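Local coordinates for COG0546: Predicted phosphatases (Streptococcus pneumoniae, PDB 2AH5), which is of unknown function but, as a member of the haloacid dehalogenase-like hydrolase family, is probably a phosphatase, at residues Ser3-Phe8 with Pro154-Ile159; Asp10-Leu15 with Ile104-Asp109; Gln84-Ile89 with Ile180-Gly185; His138-Ile143 with Ala170-Ile175. One frame throughout, in Å; residues are numbered along the deposited sequence.

Contact 1 of 4, residues Ser3-Phe8 with Pro154-Ile159; sequences SITAIF and PEQAII
Two neighbouring parallel strands at the centre of the Rossmann-like sheet of a haloacid dehalogenase-type hydrolase, 6-9 and 157-161, come together in residues Ser3-Phe8 and Pro154-Ile159; the axes of the short pieces 6-8 and 157-159 approach to 4.7 Å at 22°. At the outer end, before the strands settle into pairing, Ser3 OG donates to Glu155 O, approaching from well above the carbonyl plane. Gln156 O then takes two donors, Thr5 N at 2.8 Å and the more bent Ala6 N. The Gln156 side chain runs out over Thr5, with its CB 3.5 Å from Thr5 OG1, while its OE1 accepts from the backbone N of Ala153. Deeper in, Phe8 N reaches Ile158 O at 2.8 Å in an almost straight bond (166° at the hydrogen), whereas the link from Ile158 N to Ala6 O is weak. Apolar side chains meet on both sides of the pairing. On the side of Ile158, Ile4 CG2 and CD1 each lie 3.9 Å from Ile158 CG2. On the side of Ala157 and Phe8, the phenylalanine has CG anti to its carbonyl carbon (chi1 -63°), which swings the ring back along the strand until Ala157 CB sits over one face, offset toward the rim, in a CH-pi contact 4.1 Å from the centroid. Helix 139-149 covers this side through Ala146 and Leu147. The chemistry implies a pairing that is polar and partly open at its entrance and becomes hydrophobic inward, with the main-chain bonds near Phe8 shielded by aliphatic and aromatic groups.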
loop_
_atom_site.group_PDB
_atom_site.type_symbol
_atom_site.label_atom_id
_atom_site.label_comp_id
_atom_site.label_asym_id
_atom_site.label_seq_id
_atom_site.Cartn_x
_atom_site.Cartn_y
_atom_site.Cartn_z
ATOM N N SER A 3 6.379 -19.323 -13.153
ATOM C CA SER A 3 7.487 -18.428 -13.494
ATOM C C SER A 3 7.768 -17.385 -12.399
ATOM O O SER A 3 8.807 -16.733 -12.417
ATOM C CB SER A 3 7.291 -17.770 -14.864
ATOM O OG SER A 3 6.472 -16.626 -14.747
ATOM N N ILE A 4 6.852 -17.238 -11.441
ATOM C CA ILE A 4 7.067 -16.268 -10.351
ATOM C C ILE A 4 8.209 -16.766 -9.468
ATOM O O ILE A 4 8.221 -17.931 -9.035
ATOM C CB ILE A 4 5.788 -16.036 -9.496
ATOM C CG1 ILE A 4 4.688 -15.366 -10.329
ATOM C CG2 ILE A 4 6.098 -15.194 -8.242
ATOM C CD1 ILE A 4 3.311 -15.581 -9.778
ATOM N N THR A 5 9.181 -15.888 -9.232
ATOM C CA THR A 5 10.268 -16.154 -8.280
ATOM C C THR A 5 10.349 -15.135 -7.128
ATOM O O THR A 5 11.142 -15.310 -6.195
ATOM C CB THR A 5 11.659 -16.206 -8.951
ATOM O OG1 THR A 5 12.005 -14.906 -9.448
ATOM C CG2 THR A 5 11.704 -17.222 -10.100
ATOM N N ALA A 6 9.531 -14.086 -7.192
ATOM C CA ALA A 6 9.594 -12.982 -6.235
ATOM C C ALA A 6 8.189 -12.425 -6.025
ATOM O O ALA A 6 7.390 -12.350 -6.967
ATOM C CB ALA A 6 10.510 -11.905 -6.743
ATOM N N ILE A 7 7.893 -12.068 -4.788
ATOM C CA ILE A 7 6.564 -11.582 -4.433
ATOM C C ILE A 7 6.646 -10.163 -3.851
ATOM O O ILE A 7 7.418 -9.918 -2.907
ATOM C CB ILE A 7 5.852 -12.528 -3.437
ATOM C CG1 ILE A 7 5.787 -13.971 -3.983
ATOM C CG2 ILE A 7 4.464 -11.978 -3.120
ATOM C CD1 ILE A 7 5.031 -14.961 -3.056
ATOM N N PHE A 8 5.891 -9.230 -4.454
ATOM C CA PHE A 8 5.840 -7.824 -4.018
ATOM C C PHE A 8 4.534 -7.581 -3.244
ATOM O O PHE A 8 3.474 -8.033 -3.670
ATOM C CB PHE A 8 5.848 -6.858 -5.223
ATOM C CG PHE A 8 7.093 -6.920 -6.081
ATOM C CD1 PHE A 8 8.236 -7.614 -5.669
ATOM C CD2 PHE A 8 7.129 -6.208 -7.290
ATOM C CE1 PHE A 8 9.393 -7.634 -6.467
ATOM C CE2 PHE A 8 8.292 -6.208 -8.087
ATOM C CZ PHE A 8 9.411 -6.923 -7.687
ATOM N N PRO A 154 9.929 -8.842 -15.482
ATOM C CA PRO A 154 8.590 -8.623 -14.920
ATOM C C PRO A 154 7.777 -9.925 -14.764
ATOM O O PRO A 154 6.999 -10.076 -13.820
ATOM C CB PRO A 154 7.939 -7.704 -15.944
ATOM C CG PRO A 154 9.055 -7.026 -16.621
ATOM C CD PRO A 154 10.153 -8.031 -16.687
ATOM N N GLU A 155 8.012 -10.872 -15.671
ATOM C CA GLU A 155 7.337 -12.159 -15.677
ATOM C C GLU A 155 7.573 -12.966 -14.386
ATOM O O GLU A 155 6.769 -13.834 -14.018
ATOM C CB GLU A 155 7.787 -12.937 -16.919
ATOM C CG GLU A 155 7.383 -12.272 -18.268
ATOM C CD GLU A 155 8.171 -10.981 -18.673
ATOM O OE1 GLU A 155 9.344 -10.776 -18.322
ATOM O OE2 GLU A 155 7.590 -10.149 -19.387
ATOM N N GLN A 156 8.661 -12.648 -13.681
ATOM C CA GLN A 156 9.037 -13.355 -12.472
ATOM C C GLN A 156 8.442 -12.759 -11.189
ATOM O O GLN A 156 8.711 -13.289 -10.104
ATOM C CB GLN A 156 10.554 -13.358 -12.280
ATOM C CG GLN A 156 11.385 -14.084 -13.305
ATOM C CD GLN A 156 12.858 -13.857 -12.980
ATOM O OE1 GLN A 156 13.480 -12.957 -13.530
ATOM N NE2 GLN A 156 13.381 -14.604 -12.009
ATOM N N ALA A 157 7.686 -11.656 -11.296
ATOM C CA ALA A 157 7.128 -11.029 -10.098
ATOM C C ALA A 157 5.584 -10.980 -10.106
ATOM O O ALA A 157 4.944 -11.095 -11.162
ATOM C CB ALA A 157 7.712 -9.625 -9.902
ATOM N N ILE A 158 5.014 -10.804 -8.918
ATOM C CA ILE A 158 3.579 -10.579 -8.755
ATOM C C ILE A 158 3.456 -9.562 -7.634
ATOM O O ILE A 158 4.264 -9.565 -6.703
ATOM C CB ILE A 158 2.809 -11.916 -8.447
ATOM C CG1 ILE A 158 1.281 -11.702 -8.337
ATOM C CG2 ILE A 158 3.344 -12.636 -7.209
ATOM C CD1 ILE A 158 0.503 -13.033 -8.537
ATOM N N ILE A 159 2.488 -8.658 -7.737
ATOM C CA ILE A 159 2.187 -7.746 -6.616
ATOM C C ILE A 159 0.866 -8.164 -5.964
ATOM O O ILE A 159 -0.133 -8.488 -6.657
ATOM C CB ILE A 159 2.184 -6.259 -7.049
ATOM C CG1 ILE A 159 2.029 -5.335 -5.832
ATOM C CG2 ILE A 159 1.098 -6.001 -8.147
ATOM C CD1 ILE A 159 2.325 -3.864 -6.149
#

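Contact 2 of 4, residues Asp10-Leu15 with Ile104-Asp109; sequences DLDGTL and ITTTKD
Ile104, on strand 102-106, meets two leucines of the loop Asp10-Leu15: its CD1 lies 4.1 Å from Leu11 CD1, and its CG1 packs against Leu15 CD1. Thr105 follows with its carbonyl O facing the CA of Asp10. At Thr106 the hydroxyl stands anti to the backbone N (chi1 -178°), which turns it toward the loop and lets it accept from Lys108 N, forming an ST turn. The same OG1 is 2.6 Å from a water that donates to Asp10 OD1 and Asp12 OD2 and accepts from Asp12 N. Thr107 N donates to a second water, itself bound to Asp10 OD1, so that oxygen receives two waters besides Leu11 N. Lys108, its chain bent near the end, brings NZ to Asp12 OD1 at 2.7 Å on the syn side, 26° out of the carboxylate plane; Ser18 OG and Tyr75 OH also bond to this ion pair, at the acid and the amine respectively. Asp10 OD2 lies close to the carboxylates of Asp162 and Asp166, and Thr14 OG1 bonds to Asp162. Asp10, Asp12 and Thr14 fit the DxDx(T/V) signature at a strand end, and with Thr106 and Lys108 beside the two aspartates the arrangement is consistent with the active site of a haloacid dehalogenase-type phosphatase.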
loop_
_atom_site.group_PDB
_atom_site.type_symbol
_atom_site.label_atom_id
_atom_site.label_comp_id
_atom_site.label_asym_id
_atom_site.label_seq_id
_atom_site.Cartn_x
_atom_site.Cartn_y
_atom_site.Cartn_z
ATOM N N ASP A 10 1.987 -4.503 -1.460
ATOM C CA ASP A 10 1.624 -3.147 -0.989
ATOM C C ASP A 10 1.669 -3.214 0.561
ATOM O O ASP A 10 1.634 -4.298 1.131
ATOM C CB ASP A 10 0.210 -2.729 -1.475
ATOM C CG ASP A 10 0.004 -1.193 -1.480
ATOM O OD1 ASP A 10 0.864 -0.434 -0.972
ATOM O OD2 ASP A 10 -1.041 -0.730 -2.004
ATOM N N LEU A 11 1.749 -2.070 1.233
ATOM C CA LEU A 11 1.926 -2.014 2.699
ATOM C C LEU A 11 0.591 -1.672 3.324
ATOM O O LEU A 11 -0.092 -2.552 3.798
ATOM C CB LEU A 11 2.987 -0.968 3.094
ATOM C CG LEU A 11 3.360 -0.863 4.579
ATOM C CD1 LEU A 11 3.781 -2.216 5.155
ATOM C CD2 LEU A 11 4.498 0.168 4.753
ATOM N N ASP A 12 0.230 -0.386 3.317
ATOM C CA ASP A 12 -1.071 0.073 3.814
ATOM C C ASP A 12 -2.205 -0.600 3.068
ATOM O O ASP A 12 -2.171 -0.691 1.852
ATOM C CB ASP A 12 -1.222 1.579 3.609
ATOM C CG ASP A 12 -0.161 2.346 4.289
ATOM O OD1 ASP A 12 -0.322 2.596 5.484
ATOM O OD2 ASP A 12 0.861 2.672 3.641
ATOM N N GLY A 13 -3.206 -1.073 3.791
ATOM C CA GLY A 13 -4.384 -1.658 3.174
ATOM C C GLY A 13 -4.210 -3.084 2.705
ATOM O O GLY A 13 -5.161 -3.701 2.273
ATOM N N THR A 14 -2.990 -3.609 2.803
ATOM C CA THR A 14 -2.714 -4.982 2.395
ATOM C C THR A 14 -2.101 -5.766 3.571
ATOM O O THR A 14 -2.737 -6.668 4.127
ATOM C CB THR A 14 -1.782 -4.982 1.150
ATOM O OG1 THR A 14 -2.474 -4.398 0.040
ATOM C CG2 THR A 14 -1.347 -6.384 0.795
ATOM N N LEU A 15 -0.888 -5.394 3.972
ATOM C CA LEU A 15 -0.254 -5.979 5.154
ATOM C C LEU A 15 -0.758 -5.296 6.426
ATOM O O LEU A 15 -0.995 -5.949 7.457
ATOM C CB LEU A 15 1.276 -5.851 5.060
ATOM C CG LEU A 15 1.920 -6.526 3.849
ATOM C CD1 LEU A 15 3.368 -6.105 3.672
ATOM C CD2 LEU A 15 1.808 -8.044 3.969
ATOM N N ILE A 104 8.548 -5.245 -0.152
ATOM C CA ILE A 104 7.495 -4.248 -0.140
ATOM C C ILE A 104 7.710 -3.240 -1.279
ATOM O O ILE A 104 8.834 -2.732 -1.483
ATOM C CB ILE A 104 7.412 -3.547 1.227
ATOM C CG1 ILE A 104 6.832 -4.525 2.251
ATOM C CG2 ILE A 104 6.552 -2.308 1.151
ATOM C CD1 ILE A 104 7.144 -4.154 3.687
ATOM N N THR A 105 6.607 -2.934 -1.972
ATOM C CA THR A 105 6.541 -1.889 -3.031
ATOM C C THR A 105 5.360 -0.948 -2.745
ATOM O O THR A 105 4.204 -1.300 -2.980
ATOM C CB THR A 105 6.385 -2.494 -4.435
ATOM O OG1 THR A 105 5.268 -3.403 -4.450
ATOM C CG2 THR A 105 7.613 -3.206 -4.839
ATOM N N THR A 106 5.654 0.221 -2.171
ATOM C CA THR A 106 4.612 1.115 -1.692
ATOM C C THR A 106 4.856 2.537 -2.215
ATOM O O THR A 106 5.968 2.871 -2.603
ATOM C CB THR A 106 4.577 1.146 -0.128
ATOM O OG1 THR A 106 3.503 1.999 0.318
ATOM C CG2 THR A 106 5.943 1.628 0.460
ATOM N N THR A 107 3.817 3.374 -2.214
ATOM C CA THR A 107 4.042 4.784 -2.535
ATOM C C THR A 107 4.120 5.622 -1.260
ATOM O O THR A 107 4.265 6.833 -1.347
ATOM C CB THR A 107 3.010 5.363 -3.505
ATOM O OG1 THR A 107 1.702 5.085 -3.007
ATOM C CG2 THR A 107 3.182 4.767 -4.901
ATOM N N LYS A 108 4.039 4.990 -0.085
ATOM C CA LYS A 108 4.555 5.614 1.155
ATOM C C LYS A 108 6.052 5.893 0.949
ATOM O O LYS A 108 6.723 5.141 0.227
ATOM C CB LYS A 108 4.391 4.672 2.358
ATOM C CG LYS A 108 4.291 5.350 3.714
ATOM C CD LYS A 108 3.427 4.513 4.653
ATOM C CE LYS A 108 2.502 5.432 5.468
ATOM N NZ LYS A 108 1.197 4.806 5.810
ATOM N N ASP A 109 6.568 6.967 1.551
ATOM C CA ASP A 109 8.016 7.235 1.486
ATOM C C ASP A 109 8.783 6.020 2.012
ATOM O O ASP A 109 8.358 5.389 2.992
ATOM C CB ASP A 109 8.405 8.424 2.363
ATOM C CG ASP A 109 7.927 9.745 1.819
ATOM O OD1 ASP A 109 7.225 9.766 0.788
ATOM O OD2 ASP A 109 8.268 10.780 2.438
HETATM O O HOH W 1 1.231 2.034 -2.019
HETATM O O HOH W 2 1.173 1.478 1.292
#

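Contact 3 of 4, residues Gln84-Ile89 with Ile180-Gly185; sequences QLFPQI and ITWGFG
Trp182 pushes the five-membered edge of its indole into the face of Phe86, with CD1 standing 3.5 Å above the centre of the phenyl ring. The planes meet at 63° and the centroids of the phenyl and the five-membered indole ring are 4.6 Å apart, a T-shaped (edge-to-face) pair. The indole is placed there by a first torsion that sets CG between the backbone N and the carbonyl carbon (chi1 67°). While the phenyl meets the indole at its edge, Ile180 CD1 covers one indole face, 3.4 Å above the plane. These residues join the loop that leaves strand 176-180 of the parallel core sheet to the turn after strand 84-85, a strand of the small two-stranded antiparallel sheet. Phe86 opens a type II turn that ends at Ile89, where helix 89-97 begins, and the Ile89 side chain bends back so that its CD1 bump meets Trp182 CZ2 at 3.9 Å. At the far rim of the phenyl, Phe184 brings CE1 to the ring edge, 3.9 Å from Phe86 CZ, and Gly183 CA comes up to the same CZ. Phe86 CE1 lies 3.4 Å from Trp182 O. The indole NE1, which rides over the CG-CD2 side of the phenyl, donates to Thr14 O.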
loop_
_atom_site.group_PDB
_atom_site.type_symbol
_atom_site.label_atom_id
_atom_site.label_comp_id
_atom_site.label_asym_id
_atom_site.label_seq_id
_atom_site.Cartn_x
_atom_site.Cartn_y
_atom_site.Cartn_z
ATOM N N GLN A 84 -2.077 -1.528 12.775
ATOM C CA GLN A 84 -1.974 -2.891 13.253
ATOM C C GLN A 84 -2.019 -3.822 12.039
ATOM O O GLN A 84 -2.650 -3.505 11.019
ATOM C CB GLN A 84 -3.112 -3.187 14.234
ATOM C CG GLN A 84 -4.500 -3.230 13.599
ATOM C CD GLN A 84 -5.635 -3.225 14.631
ATOM O OE1 GLN A 84 -5.837 -2.232 15.360
ATOM N NE2 GLN A 84 -6.385 -4.317 14.685
ATOM N N LEU A 85 -1.345 -4.964 12.121
ATOM C CA LEU A 85 -1.433 -5.927 11.026
ATOM C C LEU A 85 -2.861 -6.404 10.856
ATOM O O LEU A 85 -3.606 -6.520 11.841
ATOM C CB LEU A 85 -0.533 -7.133 11.288
ATOM C CG LEU A 85 0.958 -6.828 11.420
ATOM C CD1 LEU A 85 1.707 -8.128 11.699
ATOM C CD2 LEU A 85 1.520 -6.168 10.169
ATOM N N PHE A 86 -3.247 -6.699 9.621
ATOM C CA PHE A 86 -4.509 -7.405 9.403
ATOM C C PHE A 86 -4.402 -8.825 9.986
ATOM O O PHE A 86 -3.301 -9.349 10.148
ATOM C CB PHE A 86 -4.854 -7.469 7.900
ATOM C CG PHE A 86 -5.404 -6.193 7.358
ATOM C CD1 PHE A 86 -6.732 -5.806 7.644
ATOM C CD2 PHE A 86 -4.621 -5.363 6.558
ATOM C CE1 PHE A 86 -7.249 -4.619 7.139
ATOM C CE2 PHE A 86 -5.152 -4.149 6.051
ATOM C CZ PHE A 86 -6.472 -3.801 6.347
ATOM N N PRO A 87 -5.549 -9.446 10.321
ATOM C CA PRO A 87 -5.490 -10.816 10.873
ATOM C C PRO A 87 -4.768 -11.788 9.931
ATOM O O PRO A 87 -4.872 -11.613 8.734
ATOM C CB PRO A 87 -6.961 -11.190 10.988
ATOM C CG PRO A 87 -7.678 -9.843 11.162
ATOM C CD PRO A 87 -6.930 -8.919 10.245
ATOM N N GLN A 88 -4.032 -12.773 10.464
ATOM C CA GLN A 88 -3.368 -13.822 9.654
ATOM C C GLN A 88 -2.199 -13.343 8.745
ATOM O O GLN A 88 -1.610 -14.132 7.973
ATOM C CB GLN A 88 -4.417 -14.589 8.812
ATOM C CG GLN A 88 -5.576 -15.203 9.602
ATOM C CD GLN A 88 -5.109 -16.106 10.729
ATOM O OE1 GLN A 88 -5.306 -15.800 11.910
ATOM N NE2 GLN A 88 -4.464 -17.209 10.372
ATOM N N ILE A 89 -1.847 -12.060 8.817
ATOM C CA ILE A 89 -0.743 -11.570 7.981
ATOM C C ILE A 89 0.606 -12.204 8.351
ATOM O O ILE A 89 1.372 -12.590 7.468
ATOM C CB ILE A 89 -0.640 -10.004 7.965
ATOM C CG1 ILE A 89 -1.817 -9.396 7.201
ATOM C CG2 ILE A 89 0.680 -9.556 7.324
ATOM C CD1 ILE A 89 -1.925 -9.791 5.668
ATOM N N ILE A 180 -6.493 -8.171 -3.414
ATOM C CA ILE A 180 -6.998 -8.568 -2.098
ATOM C C ILE A 180 -8.115 -7.631 -1.677
ATOM O O ILE A 180 -8.089 -6.436 -2.004
ATOM C CB ILE A 180 -5.876 -8.685 -1.028
ATOM C CG1 ILE A 180 -5.327 -7.297 -0.594
ATOM C CG2 ILE A 180 -4.803 -9.715 -1.517
ATOM C CD1 ILE A 180 -6.112 -6.652 0.590
ATOM N N THR A 181 -9.112 -8.174 -0.979
ATOM C CA THR A 181 -10.337 -7.415 -0.728
ATOM C C THR A 181 -10.619 -7.179 0.757
ATOM O O THR A 181 -11.695 -6.669 1.100
ATOM C CB THR A 181 -11.566 -8.107 -1.374
ATOM O OG1 THR A 181 -11.749 -9.382 -0.757
ATOM C CG2 THR A 181 -11.359 -8.324 -2.876
ATOM N N TRP A 182 -9.681 -7.578 1.626
ATOM C CA TRP A 182 -9.795 -7.341 3.081
ATOM C C TRP A 182 -9.336 -5.925 3.448
ATOM O O TRP A 182 -9.371 -5.533 4.630
ATOM C CB TRP A 182 -9.008 -8.389 3.892
ATOM C CG TRP A 182 -7.512 -8.327 3.738
ATOM C CD1 TRP A 182 -6.663 -7.379 4.258
ATOM C CD2 TRP A 182 -6.683 -9.269 3.045
ATOM N NE1 TRP A 182 -5.358 -7.675 3.921
ATOM C CE2 TRP A 182 -5.342 -8.820 3.166
ATOM C CE3 TRP A 182 -6.942 -10.439 2.319
ATOM C CZ2 TRP A 182 -4.265 -9.493 2.579
ATOM C CZ3 TRP A 182 -5.864 -11.112 1.734
ATOM C CH2 TRP A 182 -4.544 -10.643 1.872
ATOM N N GLY A 183 -8.896 -5.173 2.442
ATOM C CA GLY A 183 -8.249 -3.876 2.661
ATOM C C GLY A 183 -9.081 -2.682 2.251
ATOM O O GLY A 183 -10.312 -2.681 2.406
ATOM N N PHE A 184 -8.411 -1.672 1.710
ATOM C CA PHE A 184 -9.039 -0.359 1.557
ATOM C C PHE A 184 -9.743 -0.157 0.220
ATOM O O PHE A 184 -10.767 0.525 0.171
ATOM C CB PHE A 184 -8.050 0.778 1.892
ATOM C CG PHE A 184 -7.413 0.646 3.261
ATOM C CD1 PHE A 184 -8.102 0.037 4.315
ATOM C CD2 PHE A 184 -6.142 1.155 3.499
ATOM C CE1 PHE A 184 -7.520 -0.089 5.577
ATOM C CE2 PHE A 184 -5.556 1.048 4.762
ATOM C CZ PHE A 184 -6.239 0.407 5.795
ATOM N N GLY A 185 -9.231 -0.781 -0.842
ATOM C CA GLY A 185 -9.857 -0.686 -2.148
ATOM C C GLY A 185 -11.083 -1.577 -2.239
ATOM O O GLY A 185 -11.181 -2.592 -1.529
#

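Contact 4 of 4, residues His138-Ile143 with Ala170-Ile175; sequences HKADVI and ARETGI
Ile143 of helix 139-149 packs against the C-terminal end of helix 164-173, two helices that cover one face of the parallel sheet in this Rossmann-like fold and are connected in the chain through strand 157-161. The tight part lies toward the sheet. Ile143 CG2, anti to its backbone N, fits against Thr173, 3.4 Å from OG1 and 3.6 Å from CG2, and the two side chains cross at about a right angle. Beyond the helix end, Ile175 adds its CD1 at 3.9 Å from Ile143 CG2. Ile143 and Ile175 also rest on Phe8 and Ile159, which ties this corner to the strands beneath. The threonine hydroxyl is turned back to its own helix, where it bonds to Gly169 O, and the methyl Thr173 CG2 is left to face Ala140 O at 3.5 Å. Gly174, with positive phi, ends the helix and lets the chain fold back so that Ile175 enters the core.

Toward solvent the contact comes down to one small residue and one charged chain. The exposed Glu172 extends its side chain until OE1 reaches Ala140 CB at 3.4 Å, and the same CB lies 4.0 Å from Thr173 CG2. There a water joins the two segments at the first turn of helix 139-149: it accepts from Ala140 N at 2.9 Å and donates to Glu172 OE1.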
loop_
_atom_site.group_PDB
_atom_site.type_symbol
_atom_site.label_atom_id
_atom_site.label_comp_id
_atom_site.label_asym_id
_atom_site.label_seq_id
_atom_site.Cartn_x
_atom_site.Cartn_y
_atom_site.Cartn_z
ATOM N N HIS A 138 5.643 7.154 -8.439
ATOM C CA HIS A 138 4.366 6.420 -8.463
ATOM C C HIS A 138 4.583 4.927 -8.393
ATOM O O HIS A 138 5.712 4.462 -8.469
ATOM C CB HIS A 138 3.559 6.749 -9.721
ATOM C CG HIS A 138 3.291 8.208 -9.886
ATOM N ND1 HIS A 138 3.790 8.940 -10.941
ATOM C CD2 HIS A 138 2.593 9.076 -9.118
ATOM C CE1 HIS A 138 3.393 10.197 -10.827
ATOM N NE2 HIS A 138 2.663 10.303 -9.732
ATOM N N LYS A 139 3.481 4.184 -8.289
ATOM C CA LYS A 139 3.555 2.725 -8.109
ATOM C C LYS A 139 4.397 2.019 -9.172
ATOM O O LYS A 139 5.251 1.172 -8.832
ATOM C CB LYS A 139 2.136 2.112 -7.990
ATOM C CG LYS A 139 2.063 0.636 -7.542
ATOM C CD LYS A 139 2.850 0.334 -6.255
ATOM C CE LYS A 139 2.060 0.486 -4.937
ATOM N NZ LYS A 139 1.119 1.597 -4.843
ATOM N N ALA A 140 4.194 2.353 -10.452
ATOM C CA ALA A 140 4.991 1.711 -11.515
ATOM C C ALA A 140 6.510 1.910 -11.333
ATOM O O ALA A 140 7.293 0.980 -11.534
ATOM C CB ALA A 140 4.542 2.200 -12.922
ATOM N N ASP A 141 6.916 3.131 -10.977
ATOM C CA ASP A 141 8.348 3.452 -10.770
ATOM C C ASP A 141 8.957 2.636 -9.616
ATOM O O ASP A 141 10.089 2.107 -9.718
ATOM C CB ASP A 141 8.496 4.941 -10.497
ATOM C CG ASP A 141 7.819 5.789 -11.564
ATOM O OD1 ASP A 141 8.188 5.656 -12.746
ATOM O OD2 ASP A 141 6.888 6.546 -11.223
ATOM N N VAL A 142 8.179 2.480 -8.548
ATOM C CA VAL A 142 8.611 1.695 -7.391
ATOM C C VAL A 142 8.807 0.224 -7.799
ATOM O O VAL A 142 9.824 -0.404 -7.483
ATOM C CB VAL A 142 7.591 1.846 -6.216
ATOM C CG1 VAL A 142 7.999 0.989 -5.032
ATOM C CG2 VAL A 142 7.483 3.323 -5.786
ATOM N N ILE A 143 7.844 -0.303 -8.544
ATOM C CA ILE A 143 7.901 -1.682 -9.044
ATOM C C ILE A 143 9.129 -1.849 -9.963
ATOM O O ILE A 143 9.908 -2.810 -9.806
ATOM C CB ILE A 143 6.588 -2.047 -9.789
ATOM C CG1 ILE A 143 5.405 -2.120 -8.808
ATOM C CG2 ILE A 143 6.731 -3.334 -10.588
ATOM C CD1 ILE A 143 4.032 -2.373 -9.414
ATOM N N ALA A 170 0.894 -2.852 -11.887
ATOM C CA ALA A 170 1.234 -4.171 -12.390
ATOM C C ALA A 170 1.110 -4.211 -13.904
ATOM O O ALA A 170 1.950 -4.792 -14.588
ATOM C CB ALA A 170 0.348 -5.253 -11.765
ATOM N N ARG A 171 0.063 -3.575 -14.423
ATOM C CA ARG A 171 -0.187 -3.658 -15.862
ATOM C C ARG A 171 0.891 -2.870 -16.595
ATOM O O ARG A 171 1.434 -3.319 -17.612
ATOM C CB ARG A 171 -1.583 -3.132 -16.213
ATOM C CG ARG A 171 -1.728 -2.920 -17.715
ATOM C CD ARG A 171 -3.118 -2.539 -18.161
ATOM N NE ARG A 171 -3.073 -2.247 -19.593
ATOM C CZ ARG A 171 -3.131 -3.173 -20.550
ATOM N NH1 ARG A 171 -3.282 -4.456 -20.243
ATOM N NH2 ARG A 171 -3.070 -2.809 -21.823
ATOM N N GLU A 172 1.199 -1.686 -16.080
ATOM C CA GLU A 172 2.254 -0.835 -16.664
ATOM C C GLU A 172 3.638 -1.488 -16.722
ATOM O O GLU A 172 4.411 -1.237 -17.647
ATOM C CB GLU A 172 2.340 0.481 -15.909
ATOM C CG GLU A 172 1.296 1.489 -16.381
ATOM C CD GLU A 172 0.836 2.449 -15.303
ATOM O OE1 GLU A 172 1.380 2.390 -14.177
ATOM O OE2 GLU A 172 -0.096 3.258 -15.575
ATOM N N THR A 173 3.944 -2.334 -15.749
ATOM C CA THR A 173 5.295 -2.881 -15.606
ATOM C C THR A 173 5.376 -4.312 -16.126
ATOM O O THR A 173 6.460 -4.868 -16.267
ATOM C CB THR A 173 5.734 -2.880 -14.127
ATOM O OG1 THR A 173 4.737 -3.542 -13.347
ATOM C CG2 THR A 173 5.921 -1.469 -13.614
ATOM N N GLY A 174 4.227 -4.914 -16.416
ATOM C CA GLY A 174 4.203 -6.297 -16.886
ATOM C C GLY A 174 4.291 -7.402 -15.828
ATOM O O GLY A 174 4.518 -8.563 -16.159
ATOM N N ILE A 175 4.109 -7.067 -14.553
ATOM C CA ILE A 175 4.141 -8.133 -13.528
ATOM C C ILE A 175 2.716 -8.639 -13.308
ATOM O O ILE A 175 1.744 -7.984 -13.709
ATOM C CB ILE A 175 4.761 -7.663 -12.176
ATOM C CG1 ILE A 175 3.882 -6.592 -11.521
ATOM C CG2 ILE A 175 6.211 -7.117 -12.374
ATOM C CD1 ILE A 175 4.262 -6.269 -10.077
HETATM O O HOH W 3 1.832 3.677 -11.414
#

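In the fold
Contact 1 pairs strand 6-9 with 157-161, while contact 2 joins the loop that follows strand 6-9 to its other neighbour, 102-106; they meet where Phe8 and Ile159 pack on Thr105. Contact 1 is largely backbone pairing, whereas contact 2, near the centre of the chain, has carboxylates, waters and an ion pair beside an apolar patch of leucines and isoleucine. Contact 4 lies over contact 1 as a helix layer, buried and mostly aliphatic, and reaches contact 2 through Lys139. Contact 3 is the surface contact, aromatic and without a direct bond between its segments; it joins contact 2 through Trp182 with Thr14 and Phe86 with Leu15, and lies across the chain's centre from contact 4.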